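Local coordinates for chitosanase (Bacillus subtilis subsp. subtilis str. 168, PDB 7C6C), which cleaves internal beta-(1->4) linkages between D-glucosamine units of partly acetylated chitosan as a secreted glycoside hydrolase of family 46, at residues E58-A63 against K98-D103; L73-R78 against T87-G92; M140-I145 against D186-D191. All coordinates share one frame; numbering follows the deposited sequence.

Contact 1. Residues E58-A63 against K98-D103; sequences EVYTKA and KSLAND
Y60 reaches from the last turn of helix 52-63 to L100 and D103, and this single aromatic side chain carries the contact on its side. The apolar part is made with L100. Both its methyl groups come obliquely from one side of the ring plane, near the outer end of the tyrosine: L100 CD1 lies 3.9 Å from Y60 CE2, while L100 CD2 comes within 3.6 Å of Y60 OH. With CG anti to the backbone N (chi1 178°), the ring is thrust straight out from its helix, which lets it span a gap in which even the nearest CA atoms, those of Y60 and D103, are 10.8 Å apart.

The polar part runs through water. One molecule lies in the plane of the ring, 2.7 Å from Y60 OH, and donates a hydrogen bond to D103 OD2 at 2.8 Å. The carboxylate of D103 stands steeply to the ring, the two planes 78° apart. Its OD2 has a second task: D103 is the N-cap of helix 104-128, and the same oxygen accepts from the backbone N of F106. A type I beta turn from L100 to D103 brings the leucine and the cap to the same ring.

The contact thus joins the end of helix 52-63 to the link between helices 93-99 and 104-128, where F106 meets Y60 edge-to-face and also touches L100.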
ATOM      1  N   GLU A  58       8.053  15.652   6.730  1.00  8.49           N
ATOM      2  CA  GLU A  58       9.474  15.996   6.830  1.00  8.84           C
ATOM      3  C   GLU A  58      10.065  16.289   5.458  1.00  8.72           C
ATOM      4  O   GLU A  58      10.792  17.277   5.277  1.00  9.66           O
ATOM      5  CB  GLU A  58      10.250  14.835   7.452  1.00  8.88           C
ATOM      6  CG  GLU A  58      10.006  14.570   8.916  1.00 10.03           C
ATOM      7  CD  GLU A  58      10.551  13.203   9.323  1.00  9.64           C
ATOM      8  OE1 GLU A  58      10.781  12.353   8.424  1.00 10.84           O
ATOM      9  OE2 GLU A  58      10.738  12.954  10.534  1.00  9.33           O
ATOM     10  N   VAL A  59       9.790  15.409   4.487  1.00  9.59           N
ATOM     11  CA  VAL A  59      10.341  15.561   3.139  1.00 10.21           C
ATOM     12  C   VAL A  59       9.803  16.830   2.494  1.00 10.35           C
ATOM     13  O   VAL A  59      10.545  17.622   1.904  1.00 10.93           O
ATOM     14  CB  VAL A  59      10.041  14.301   2.296  1.00 10.17           C
ATOM     15  CG1 VAL A  59      10.300  14.549   0.801  1.00 11.33           C
ATOM     16  CG2 VAL A  59      10.852  13.122   2.795  1.00 10.76           C
ATOM     17  N   TYR A  60       8.493  17.048   2.615  1.00  9.57           N
ATOM     18  CA  TYR A  60       7.883  18.257   2.081  1.00  9.85           C
ATOM     19  C   TYR A  60       8.480  19.501   2.726  1.00  9.74           C
ATOM     20  O   TYR A  60       8.752  20.494   2.040  1.00 10.22           O
ATOM     21  CB  TYR A  60       6.370  18.188   2.313  1.00 10.15           C
ATOM     22  CG  TYR A  60       5.591  19.400   1.864  1.00 10.26           C
ATOM     23  CD1 TYR A  60       5.693  19.885   0.566  1.00 11.19           C
ATOM     24  CD2 TYR A  60       4.737  20.050   2.740  1.00 10.64           C
ATOM     25  CE1 TYR A  60       4.968  20.994   0.158  1.00 11.81           C
ATOM     26  CE2 TYR A  60       4.001  21.151   2.341  1.00 11.54           C
ATOM     27  CZ  TYR A  60       4.126  21.626   1.055  1.00 11.59           C
ATOM     28  OH  TYR A  60       3.402  22.735   0.689  1.00 12.69           O
ATOM     29  N   THR A  61       8.728  19.453   4.040  1.00  9.86           N
ATOM     30  CA  THR A  61       9.249  20.618   4.752  1.00  9.67           C
ATOM     31  C   THR A  61      10.696  20.917   4.366  1.00  9.92           C
ATOM     32  O   THR A  61      11.088  22.085   4.282  1.00 10.36           O
ATOM     33  CB  THR A  61       9.056  20.444   6.264  1.00 10.08           C
ATOM     34  OG1 THR A  61       7.653  20.357   6.536  1.00  9.50           O
ATOM     35  CG2 THR A  61       9.626  21.614   7.043  1.00 10.92           C
ATOM     36  N   LYS A  62      11.498  19.883   4.105  1.00 10.10           N
ATOM     37  CA  LYS A  62      12.840  20.127   3.587  1.00 11.58           C
ATOM     38  C   LYS A  62      12.784  20.828   2.232  1.00 11.27           C
ATOM     39  O   LYS A  62      13.545  21.768   1.976  1.00 12.52           O
ATOM     40  CB  LYS A  62      13.623  18.817   3.498  1.00 13.20           C
ATOM     41  CG  LYS A  62      15.010  19.008   2.923  1.00 15.22           C
ATOM     42  CD  LYS A  62      15.886  17.777   3.071  1.00 17.40           C
ATOM     43  CE  LYS A  62      17.311  18.103   2.633  1.00 19.15           C
ATOM     44  NZ  LYS A  62      18.210  16.936   2.743  1.00 18.98           N
ATOM     45  N   ALA A  63      11.856  20.409   1.369  1.00 11.28           N
ATOM     46  CA  ALA A  63      11.742  20.994   0.039  1.00 12.25           C
ATOM     47  C   ALA A  63      11.113  22.381   0.083  1.00 12.43           C
ATOM     48  O   ALA A  63      11.493  23.262  -0.698  1.00 13.64           O
ATOM     49  CB  ALA A  63      10.923  20.065  -0.855  1.00 12.90           C
ATOM     50  N   LYS A  98      -5.491  17.999   2.533  1.00 10.52           N
ATOM     51  CA  LYS A  98      -6.342  17.931   1.349  1.00 11.51           C
ATOM     52  C   LYS A  98      -6.117  19.125   0.435  1.00 11.47           C
ATOM     53  O   LYS A  98      -6.159  18.990  -0.790  1.00 12.42           O
ATOM     54  CB  LYS A  98      -7.814  17.850   1.745  1.00 12.91           C
ATOM     55  CG  LYS A  98      -8.744  17.709   0.544  1.00 15.67           C
ATOM     56  CD  LYS A  98     -10.197  17.649   0.966  1.00 18.86           C
ATOM     57  CE  LYS A  98     -11.101  17.721  -0.251  1.00 22.25           C
ATOM     58  NZ  LYS A  98     -12.533  17.594   0.109  1.00 24.76           N
ATOM     59  N   SER A  99      -5.872  20.303   1.015  1.00 10.99           N
ATOM     60  CA  SER A  99      -5.685  21.506   0.210  1.00 11.51           C
ATOM     61  C   SER A  99      -4.465  21.409  -0.691  1.00 11.92           C
ATOM     62  O   SER A  99      -4.366  22.170  -1.657  1.00 13.02           O
ATOM     63  CB  SER A  99      -5.553  22.732   1.111  1.00 11.83           C
ATOM     64  OG  SER A  99      -4.244  22.838   1.655  1.00 11.23           O
ATOM     65  N   LEU A 100      -3.545  20.490  -0.403  1.00 11.68           N
ATOM     66  CA  LEU A 100      -2.333  20.312  -1.185  1.00 11.60           C
ATOM     67  C   LEU A 100      -2.447  19.176  -2.191  1.00 11.52           C
ATOM     68  O   LEU A 100      -1.427  18.763  -2.758  1.00 12.08           O
ATOM     69  CB  LEU A 100      -1.134  20.109  -0.258  1.00 11.93           C
ATOM     70  CG  LEU A 100      -0.725  21.352   0.539  1.00 11.89           C
ATOM     71  CD1 LEU A 100       0.175  20.953   1.711  1.00 13.27           C
ATOM     72  CD2 LEU A 100      -0.033  22.376  -0.368  1.00 13.30           C
ATOM     73  N   ALA A 101      -3.669  18.680  -2.433  1.00 12.06           N
ATOM     74  CA  ALA A 101      -3.877  17.513  -3.292  1.00 13.26           C
ATOM     75  C   ALA A 101      -3.236  17.676  -4.660  1.00 14.10           C
ATOM     76  O   ALA A 101      -2.741  16.703  -5.241  1.00 15.06           O
ATOM     77  CB  ALA A 101      -5.373  17.254  -3.462  1.00 13.85           C
ATOM     78  N   ASN A 102      -3.260  18.892  -5.207  1.00 14.20           N
ATOM     79  CA  ASN A 102      -2.765  19.155  -6.552  1.00 16.13           C
ATOM     80  C   ASN A 102      -1.471  19.956  -6.553  1.00 16.72           C
ATOM     81  O   ASN A 102      -1.059  20.463  -7.604  1.00 18.77           O
ATOM     82  CB  ASN A 102      -3.857  19.823  -7.386  1.00 18.16           C
ATOM     83  CG  ASN A 102      -5.049  18.919  -7.560  1.00 19.86           C
ATOM     84  OD1 ASN A 102      -4.925  17.838  -8.127  1.00 22.09           O
ATOM     85  ND2 ASN A 102      -6.197  19.327  -7.033  1.00 21.22           N
ATOM     86  N   ASP A 103      -0.806  20.054  -5.407  1.00 15.45           N
ATOM     87  CA  ASP A 103       0.421  20.823  -5.306  1.00 15.39           C
ATOM     88  C   ASP A 103       1.600  19.977  -5.769  1.00 15.44           C
ATOM     89  O   ASP A 103       1.798  18.860  -5.284  1.00 14.85           O
ATOM     90  CB  ASP A 103       0.628  21.251  -3.858  1.00 15.72           C
ATOM     91  CG  ASP A 103       1.849  22.101  -3.687  1.00 16.71           C
ATOM     92  OD1 ASP A 103       1.797  23.294  -4.037  1.00 20.28           O
ATOM     93  OD2 ASP A 103       2.881  21.561  -3.257  1.00 15.69           O
TER
HETATM   94  O   HOH W   1       4.010  23.592  -1.755  1.00 16.73           O

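Contact 2. Residues L73-R78 against T87-G92; sequences LPELRR and TSNLKG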
ATOM      1  N   LEU A  73       4.527  19.079  12.733  1.00  8.74           N
ATOM      2  CA  LEU A  73       5.640  18.152  12.946  1.00  8.67           C
ATOM      3  C   LEU A  73       5.798  17.708  14.393  1.00  8.70           C
ATOM      4  O   LEU A  73       6.015  16.506  14.620  1.00  8.91           O
ATOM      5  CB  LEU A  73       6.946  18.720  12.378  1.00  9.28           C
ATOM      6  CG  LEU A  73       7.082  18.631  10.860  1.00  9.48           C
ATOM      7  CD1 LEU A  73       8.254  19.458  10.372  1.00 10.27           C
ATOM      8  CD2 LEU A  73       7.231  17.181  10.421  1.00 10.29           C
ATOM      9  N   PRO A  74       5.732  18.583  15.405  1.00  8.94           N
ATOM     10  CA  PRO A  74       5.921  18.079  16.778  1.00  9.29           C
ATOM     11  C   PRO A  74       4.899  17.026  17.168  1.00  8.94           C
ATOM     12  O   PRO A  74       5.259  16.000  17.760  1.00  9.72           O
ATOM     13  CB  PRO A  74       5.842  19.350  17.636  1.00 10.99           C
ATOM     14  CG  PRO A  74       6.304  20.448  16.707  1.00 11.26           C
ATOM     15  CD  PRO A  74       5.728  20.058  15.362  1.00 10.49           C
ATOM     16  N   GLU A  75       3.624  17.237  16.825  1.00  9.39           N
ATOM     17  CA  GLU A  75       2.616  16.237  17.148  1.00  8.63           C
ATOM     18  C   GLU A  75       2.788  14.982  16.297  1.00  8.05           C
ATOM     19  O   GLU A  75       2.688  13.863  16.812  1.00  8.08           O
ATOM     20  CB  GLU A  75       1.211  16.816  16.993  1.00  9.55           C
ATOM     21  CG  GLU A  75       0.090  15.822  17.281  1.00  9.80           C
ATOM     22  CD  GLU A  75       0.008  15.374  18.738  1.00 11.71           C
ATOM     23  OE1 GLU A  75       0.687  15.948  19.619  1.00 14.32           O
ATOM     24  OE2 GLU A  75      -0.773  14.445  19.011  1.00 11.66           O
ATOM     25  N   LEU A  76       3.046  15.133  14.994  1.00  8.29           N
ATOM     26  CA  LEU A  76       3.278  13.955  14.164  1.00  7.94           C
ATOM     27  C   LEU A  76       4.450  13.141  14.696  1.00  7.51           C
ATOM     28  O   LEU A  76       4.426  11.905  14.671  1.00  7.98           O
ATOM     29  CB  LEU A  76       3.531  14.362  12.716  1.00  8.54           C
ATOM     30  CG  LEU A  76       2.330  14.975  11.997  1.00  8.73           C
ATOM     31  CD1 LEU A  76       2.795  15.623  10.702  1.00 10.13           C
ATOM     32  CD2 LEU A  76       1.238  13.919  11.720  1.00  9.93           C
ATOM     33  N   ARG A  77       5.491  13.819  15.182  1.00  8.04           N
ATOM     34  CA  ARG A  77       6.644  13.118  15.735  1.00  8.61           C
ATOM     35  C   ARG A  77       6.264  12.349  16.996  1.00  8.02           C
ATOM     36  O   ARG A  77       6.645  11.180  17.168  1.00  8.83           O
ATOM     37  CB  ARG A  77       7.765  14.120  16.009  1.00  8.96           C
ATOM     38  CG  ARG A  77       9.107  13.475  16.264  1.00  9.30           C
ATOM     39  CD  ARG A  77      10.156  14.483  16.740  1.00 10.28           C
ATOM     40  NE  ARG A  77      10.191  15.680  15.903  1.00 10.28           N
ATOM     41  CZ  ARG A  77      10.783  15.741  14.715  1.00 10.30           C
ATOM     42  NH1 ARG A  77      11.416  14.677  14.224  1.00 11.33           N
ATOM     43  NH2 ARG A  77      10.747  16.876  14.016  1.00 10.73           N
ATOM     44  N   ARG A  78       5.505  12.985  17.891  1.00  8.82           N
ATOM     45  CA  ARG A  78       5.069  12.302  19.103  1.00 10.01           C
ATOM     46  C   ARG A  78       4.158  11.122  18.783  1.00  9.02           C
ATOM     47  O   ARG A  78       4.249  10.070  19.422  1.00  9.27           O
ATOM     48  CB  ARG A  78       4.328  13.290  19.998  1.00 13.82           C
ATOM     49  CG  ARG A  78       3.734  12.660  21.238  1.00 20.47           C
ATOM     50  CD  ARG A  78       3.444  13.686  22.317  1.00 25.85           C
ATOM     51  NE  ARG A  78       2.469  14.683  21.895  1.00 30.18           N
ATOM     52  CZ  ARG A  78       1.895  15.546  22.728  1.00 32.54           C
ATOM     53  NH1 ARG A  78       2.201  15.511  24.019  1.00 33.49           N
ATOM     54  NH2 ARG A  78       1.011  16.430  22.280  1.00 33.54           N
ATOM     55  N   THR A  87      -5.893  11.568  17.158  1.00  9.54           N
ATOM     56  CA  THR A  87      -5.991  12.647  16.185  1.00 10.15           C
ATOM     57  C   THR A  87      -6.544  13.922  16.808  1.00 11.21           C
ATOM     58  O   THR A  87      -6.791  14.901  16.095  1.00 13.52           O
ATOM     59  CB  THR A  87      -6.764  12.226  14.927  1.00 10.93           C
ATOM     60  OG1 THR A  87      -8.053  11.724  15.290  1.00 11.59           O
ATOM     61  CG2 THR A  87      -6.019  11.133  14.175  1.00 11.58           C
ATOM     62  N   SER A  88      -6.691  13.952  18.131  1.00 11.06           N
ATOM     63  CA  SER A  88      -7.306  15.100  18.781  1.00 11.83           C
ATOM     64  C   SER A  88      -6.393  16.321  18.830  1.00 11.33           C
ATOM     65  O   SER A  88      -6.880  17.424  19.095  1.00 12.72           O
ATOM     66  CB  SER A  88      -7.757  14.720  20.192  1.00 12.27           C
ATOM     67  OG  SER A  88      -6.647  14.518  21.053  1.00 12.61           O
ATOM     68  N   ASN A  89      -5.088  16.157  18.598  1.00 10.64           N
ATOM     69  CA  ASN A  89      -4.156  17.278  18.581  1.00 11.44           C
ATOM     70  C   ASN A  89      -3.678  17.593  17.169  1.00 10.12           C
ATOM     71  O   ASN A  89      -2.570  18.102  16.988  1.00 11.60           O
ATOM     72  CB  ASN A  89      -2.948  17.030  19.484  1.00 14.15           C
ATOM     73  CG  ASN A  89      -3.300  16.981  20.942  1.00 19.43           C
ATOM     74  OD1 ASN A  89      -3.997  17.851  21.457  1.00 19.55           O
ATOM     75  ND2 ASN A  89      -2.782  15.974  21.634  1.00 23.48           N
ATOM     76  N   LEU A  90      -4.498  17.293  16.166  1.00 10.59           N
ATOM     77  CA  LEU A  90      -4.193  17.556  14.766  1.00 10.42           C
ATOM     78  C   LEU A  90      -5.264  18.430  14.117  1.00 10.65           C
ATOM     79  O   LEU A  90      -5.588  18.271  12.942  1.00 10.81           O
ATOM     80  CB  LEU A  90      -3.996  16.259  13.985  1.00 10.04           C
ATOM     81  CG  LEU A  90      -2.719  15.470  14.287  1.00  9.69           C
ATOM     82  CD1 LEU A  90      -2.748  14.143  13.548  1.00  9.87           C
ATOM     83  CD2 LEU A  90      -1.457  16.261  13.950  1.00 10.29           C
ATOM     84  N   LYS A  91      -5.811  19.387  14.863  1.00 12.62           N
ATOM     85  CA  LYS A  91      -6.850  20.243  14.311  1.00 13.42           C
ATOM     86  C   LYS A  91      -6.344  20.979  13.078  1.00 12.15           C
ATOM     87  O   LYS A  91      -5.280  21.602  13.102  1.00 12.81           O
ATOM     88  CB  LYS A  91      -7.316  21.255  15.358  1.00 17.08           C
ATOM     89  CG  LYS A  91      -8.441  22.165  14.870  1.00 20.73           C
ATOM     90  CD  LYS A  91      -8.960  23.068  15.979  1.00 24.25           C
ATOM     91  CE  LYS A  91      -7.875  23.989  16.500  1.00 27.09           C
ATOM     92  NZ  LYS A  91      -7.144  24.667  15.390  1.00 29.44           N
ATOM     93  N   GLY A  92      -7.112  20.902  11.994  1.00 11.51           N
ATOM     94  CA  GLY A  92      -6.750  21.540  10.748  1.00 11.53           C
ATOM     95  C   GLY A  92      -5.857  20.717   9.844  1.00 10.64           C
ATOM     96  O   GLY A  92      -5.701  21.069   8.669  1.00 10.66           O
TER
HETATM   97  O   HOH W   2      -3.245  14.019  17.787  1.00 10.35           O
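A type I beta turn from T87 to L90, in the loop joining helix 73-82 to helix 93-99, folds back on the first of these helices, and E75 meets both N89 and L90 there. The carboxylate of E75 lies against the aliphatic start of N89, with OE2 3.4 Å from N89 CB, and its plane is turned 78° from that of the asparagine amide. Further back along the same side chain, E75 CG packs on L90 CD2 at 3.7 Å. That methyl also faces L76 CD2, 4.2 Å away, on the buried side, where L76 touches V57 of helix 52-63 and L90 touches Y39 of strand 39-41.

This is a helix-loop-helix connection in which water joins a helix side chain to the loop backbone: one molecule donates to E75 OE2 at 2.8 Å and accepts from the backbone N of N89 at 2.9 Å. The other carboxylate oxygen is held within the helix. R78 approaches side-on, NE and NH2 both donating to E75 OE1, the shorter bond being that from NH2 at 2.7 Å, which uses the syn lone pair. A bend at chi3 (62°) turns the guanidinium back onto E75, leaving R78 NH2 3.9 Å from N89 ND2.

Contact 3. Residues M140-I145 against D186-D191; sequences MYDTVI and DVRYDD
The guanidinium of R188 is packed on one face and bonded at its edge. T143 covers the face, its CA 3.6 Å above the plane and over the centre of the group, while the carboxylate of D142 stands at the rim with CG in the guanidinium plane. Carboxylate and guanidinium are nonetheless turned 49° from each other, so this is a skewed salt bridge rather than a coplanar one. It ties helix 134-147 to helix 177-193 in the buried, largely helical body of this lysozyme-clan enzyme, and D142 lies about 5 Å, side chain to side chain, from E19, the predicted proton donor.

R188 crosses to the neighbouring helix with its first torsion trans (chi1 -176°) and its chain extended from CG to NE, carrying the charged end over. There Q146 and H147 take further bonds from NH2 and NE, which helps fix the rotation of the group. D142 is shared too: its OD1 accepts from T15 of helix 5-20 and pairs with R210. A carboxylate set between two arginines would probably favour its ionised form.

Both terminal nitrogens of R188 converge end-on upon one oxygen: NH1 reaches D142 OD2 at 2.9 Å along the anti lone pair, whereas NH2, at 3.0 Å, meets it from 45° out of the carboxylate plane.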
ATOM      1  N   MET A 140       3.108  -7.747  -4.810  1.00 11.26           N
ATOM      2  CA  MET A 140       3.994  -7.390  -3.702  1.00 11.12           C
ATOM      3  C   MET A 140       3.893  -5.909  -3.367  1.00 10.97           C
ATOM      4  O   MET A 140       3.859  -5.531  -2.190  1.00 11.60           O
ATOM      5  CB  MET A 140       5.450  -7.746  -4.027  1.00 12.28           C
ATOM      6  CG  MET A 140       5.727  -9.219  -4.292  1.00 13.60           C
ATOM      7  SD  MET A 140       5.223 -10.362  -2.989  1.00 15.07           S
ATOM      8  CE  MET A 140       3.811 -11.136  -3.784  1.00 15.78           C
ATOM      9  N   TYR A 141       3.852  -5.061  -4.397  1.00 10.74           N
ATOM     10  CA  TYR A 141       3.762  -3.616  -4.207  1.00 10.70           C
ATOM     11  C   TYR A 141       2.485  -3.248  -3.454  1.00 10.72           C
ATOM     12  O   TYR A 141       2.520  -2.499  -2.469  1.00 11.07           O
ATOM     13  CB  TYR A 141       3.805  -2.977  -5.597  1.00 10.81           C
ATOM     14  CG  TYR A 141       3.941  -1.474  -5.726  1.00 10.19           C
ATOM     15  CD1 TYR A 141       4.226  -0.650  -4.642  1.00 10.43           C
ATOM     16  CD2 TYR A 141       3.789  -0.879  -6.974  1.00 10.40           C
ATOM     17  CE1 TYR A 141       4.350   0.724  -4.804  1.00 10.37           C
ATOM     18  CE2 TYR A 141       3.910   0.476  -7.146  1.00 10.50           C
ATOM     19  CZ  TYR A 141       4.189   1.276  -6.059  1.00 10.15           C
ATOM     20  OH  TYR A 141       4.323   2.636  -6.225  1.00 10.79           O
ATOM     21  N   ASP A 142       1.343  -3.785  -3.892  1.00 10.25           N
ATOM     22  CA  ASP A 142       0.093  -3.512  -3.192  1.00 10.03           C
ATOM     23  C   ASP A 142       0.143  -4.033  -1.761  1.00 10.29           C
ATOM     24  O   ASP A 142      -0.368  -3.389  -0.835  1.00 10.92           O
ATOM     25  CB  ASP A 142      -1.080  -4.151  -3.930  1.00 10.16           C
ATOM     26  CG  ASP A 142      -2.401  -3.793  -3.298  1.00 10.24           C
ATOM     27  OD1 ASP A 142      -2.780  -2.609  -3.382  1.00 10.25           O
ATOM     28  OD2 ASP A 142      -3.039  -4.681  -2.693  1.00 10.73           O
ATOM     29  N   THR A 143       0.759  -5.202  -1.563  1.00 10.18           N
ATOM     30  CA  THR A 143       0.799  -5.808  -0.237  1.00 11.07           C
ATOM     31  C   THR A 143       1.570  -4.939   0.745  1.00 11.30           C
ATOM     32  O   THR A 143       1.120  -4.717   1.874  1.00 11.45           O
ATOM     33  CB  THR A 143       1.413  -7.209  -0.311  1.00 11.62           C
ATOM     34  OG1 THR A 143       0.613  -8.036  -1.161  1.00 12.10           O
ATOM     35  CG2 THR A 143       1.471  -7.851   1.072  1.00 12.28           C
ATOM     36  N   VAL A 144       2.739  -4.437   0.342  1.00 11.52           N
ATOM     37  CA  VAL A 144       3.518  -3.653   1.296  1.00 11.97           C
ATOM     38  C   VAL A 144       2.806  -2.353   1.643  1.00 11.68           C
ATOM     39  O   VAL A 144       2.902  -1.869   2.776  1.00 12.17           O
ATOM     40  CB  VAL A 144       4.976  -3.456   0.826  1.00 12.74           C
ATOM     41  CG1 VAL A 144       5.069  -2.439  -0.297  1.00 13.42           C
ATOM     42  CG2 VAL A 144       5.864  -3.031   1.993  1.00 14.07           C
ATOM     43  N   ILE A 145       2.056  -1.785   0.698  1.00 11.34           N
ATOM     44  CA  ILE A 145       1.327  -0.554   0.980  1.00 11.62           C
ATOM     45  C   ILE A 145       0.283  -0.784   2.061  1.00 11.79           C
ATOM     46  O   ILE A 145       0.116   0.045   2.963  1.00 13.75           O
ATOM     47  CB  ILE A 145       0.731   0.032  -0.314  1.00 12.12           C
ATOM     48  CG1 ILE A 145       1.840   0.660  -1.163  1.00 13.03           C
ATOM     49  CG2 ILE A 145      -0.354   1.050   0.011  1.00 12.79           C
ATOM     50  CD1 ILE A 145       1.419   1.004  -2.552  1.00 13.62           C
ATOM     51  N   ASP A 186      -3.688 -16.563  -1.224  1.00 15.96           N
ATOM     52  CA  ASP A 186      -4.388 -17.276  -0.157  1.00 17.33           C
ATOM     53  C   ASP A 186      -3.904 -16.828   1.219  1.00 17.34           C
ATOM     54  O   ASP A 186      -4.707 -16.585   2.129  1.00 17.72           O
ATOM     55  CB  ASP A 186      -4.150 -18.781  -0.293  1.00 18.42           C
ATOM     56  CG  ASP A 186      -4.881 -19.393  -1.462  1.00 20.51           C
ATOM     57  OD1 ASP A 186      -5.756 -18.727  -2.052  1.00 21.28           O
ATOM     58  OD2 ASP A 186      -4.582 -20.566  -1.775  1.00 22.48           O
ATOM     59  N   VAL A 187      -2.582 -16.751   1.392  1.00 16.81           N
ATOM     60  CA  VAL A 187      -2.002 -16.336   2.665  1.00 17.33           C
ATOM     61  C   VAL A 187      -2.426 -14.913   3.002  1.00 16.09           C
ATOM     62  O   VAL A 187      -2.777 -14.604   4.146  1.00 16.38           O
ATOM     63  CB  VAL A 187      -0.470 -16.490   2.610  1.00 18.02           C
ATOM     64  CG1 VAL A 187       0.195 -15.734   3.751  1.00 18.80           C
ATOM     65  CG2 VAL A 187      -0.080 -17.966   2.638  1.00 18.58           C
ATOM     66  N   ARG A 188      -2.405 -14.023   2.010  1.00 15.17           N
ATOM     67  CA  ARG A 188      -2.815 -12.648   2.262  1.00 14.82           C
ATOM     68  C   ARG A 188      -4.293 -12.565   2.620  1.00 15.25           C
ATOM     69  O   ARG A 188      -4.669 -11.833   3.541  1.00 15.44           O
ATOM     70  CB  ARG A 188      -2.489 -11.763   1.060  1.00 14.68           C
ATOM     71  CG  ARG A 188      -2.810 -10.309   1.318  1.00 13.77           C
ATOM     72  CD  ARG A 188      -2.310  -9.401   0.213  1.00 13.08           C
ATOM     73  NE  ARG A 188      -2.624  -8.016   0.531  1.00 11.83           N
ATOM     74  CZ  ARG A 188      -2.651  -7.026  -0.355  1.00 11.15           C
ATOM     75  NH1 ARG A 188      -2.365  -7.266  -1.631  1.00 11.80           N
ATOM     76  NH2 ARG A 188      -2.973  -5.798   0.043  1.00 11.73           N
ATOM     77  N   TYR A 189      -5.144 -13.305   1.905  1.00 15.59           N
ATOM     78  CA  TYR A 189      -6.562 -13.342   2.250  1.00 16.42           C
ATOM     79  C   TYR A 189      -6.757 -13.747   3.705  1.00 16.79           C
ATOM     80  O   TYR A 189      -7.518 -13.115   4.445  1.00 16.69           O
ATOM     81  CB  TYR A 189      -7.298 -14.318   1.330  1.00 18.46           C
ATOM     82  CG  TYR A 189      -8.762 -14.471   1.668  1.00 20.68           C
ATOM     83  CD1 TYR A 189      -9.712 -13.623   1.117  1.00 22.44           C
ATOM     84  CD2 TYR A 189      -9.197 -15.455   2.550  1.00 21.69           C
ATOM     85  CE1 TYR A 189     -11.052 -13.752   1.425  1.00 23.26           C
ATOM     86  CE2 TYR A 189     -10.535 -15.589   2.867  1.00 23.32           C
ATOM     87  CZ  TYR A 189     -11.457 -14.735   2.298  1.00 24.45           C
ATOM     88  OH  TYR A 189     -12.794 -14.854   2.602  1.00 26.43           O
ATOM     89  N   ASP A 190      -6.079 -14.816   4.126  1.00 17.55           N
ATOM     90  CA  ASP A 190      -6.215 -15.284   5.500  1.00 18.31           C
ATOM     91  C   ASP A 190      -5.766 -14.218   6.487  1.00 18.25           C
ATOM     92  O   ASP A 190      -6.375 -14.044   7.549  1.00 18.91           O
ATOM     93  CB  ASP A 190      -5.403 -16.563   5.698  1.00 20.86           C
ATOM     94  CG  ASP A 190      -6.004 -17.757   4.981  1.00 24.58           C
ATOM     95  OD1 ASP A 190      -7.198 -17.706   4.619  1.00 24.95           O
ATOM     96  OD2 ASP A 190      -5.276 -18.752   4.790  1.00 26.53           O
ATOM     97  N   ASP A 191      -4.707 -13.486   6.151  1.00 17.68           N
ATOM     98  CA  ASP A 191      -4.220 -12.456   7.061  1.00 17.26           C
ATOM     99  C   ASP A 191      -5.189 -11.282   7.151  1.00 16.65           C
ATOM    100  O   ASP A 191      -5.378 -10.710   8.231  1.00 17.36           O
ATOM    101  CB  ASP A 191      -2.839 -11.978   6.623  1.00 17.29           C
ATOM    102  CG  ASP A 191      -2.204 -11.073   7.640  1.00 16.91           C
ATOM    103  OD1 ASP A 191      -1.963 -11.571   8.756  1.00 17.47           O
ATOM    104  OD2 ASP A 191      -1.966  -9.883   7.345  1.00 16.92           O
TER

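Overall arrangement
Contacts 1 and 2 are neighbours, their centres 16 Å apart, and along the chain contact 2 is nested inside the loop that contact 1 closes. They touch where helices 52-63 and 73-82 pack together, T61 OG1 lying 4.0 Å from L73 CD1. Contact 3 follows later in the sequence and lies on the opposite side of the chain's centre, with centres about 29 Å from contact 1 and 30 Å from contact 2. Contacts 1 and 2 are structural packing away from the annotated sites. Contact 3 is next to the predicted proton donor E19, and the D142 side chain is about 12 Å from the bound (2S)-2-hydroxybutanedioic acid.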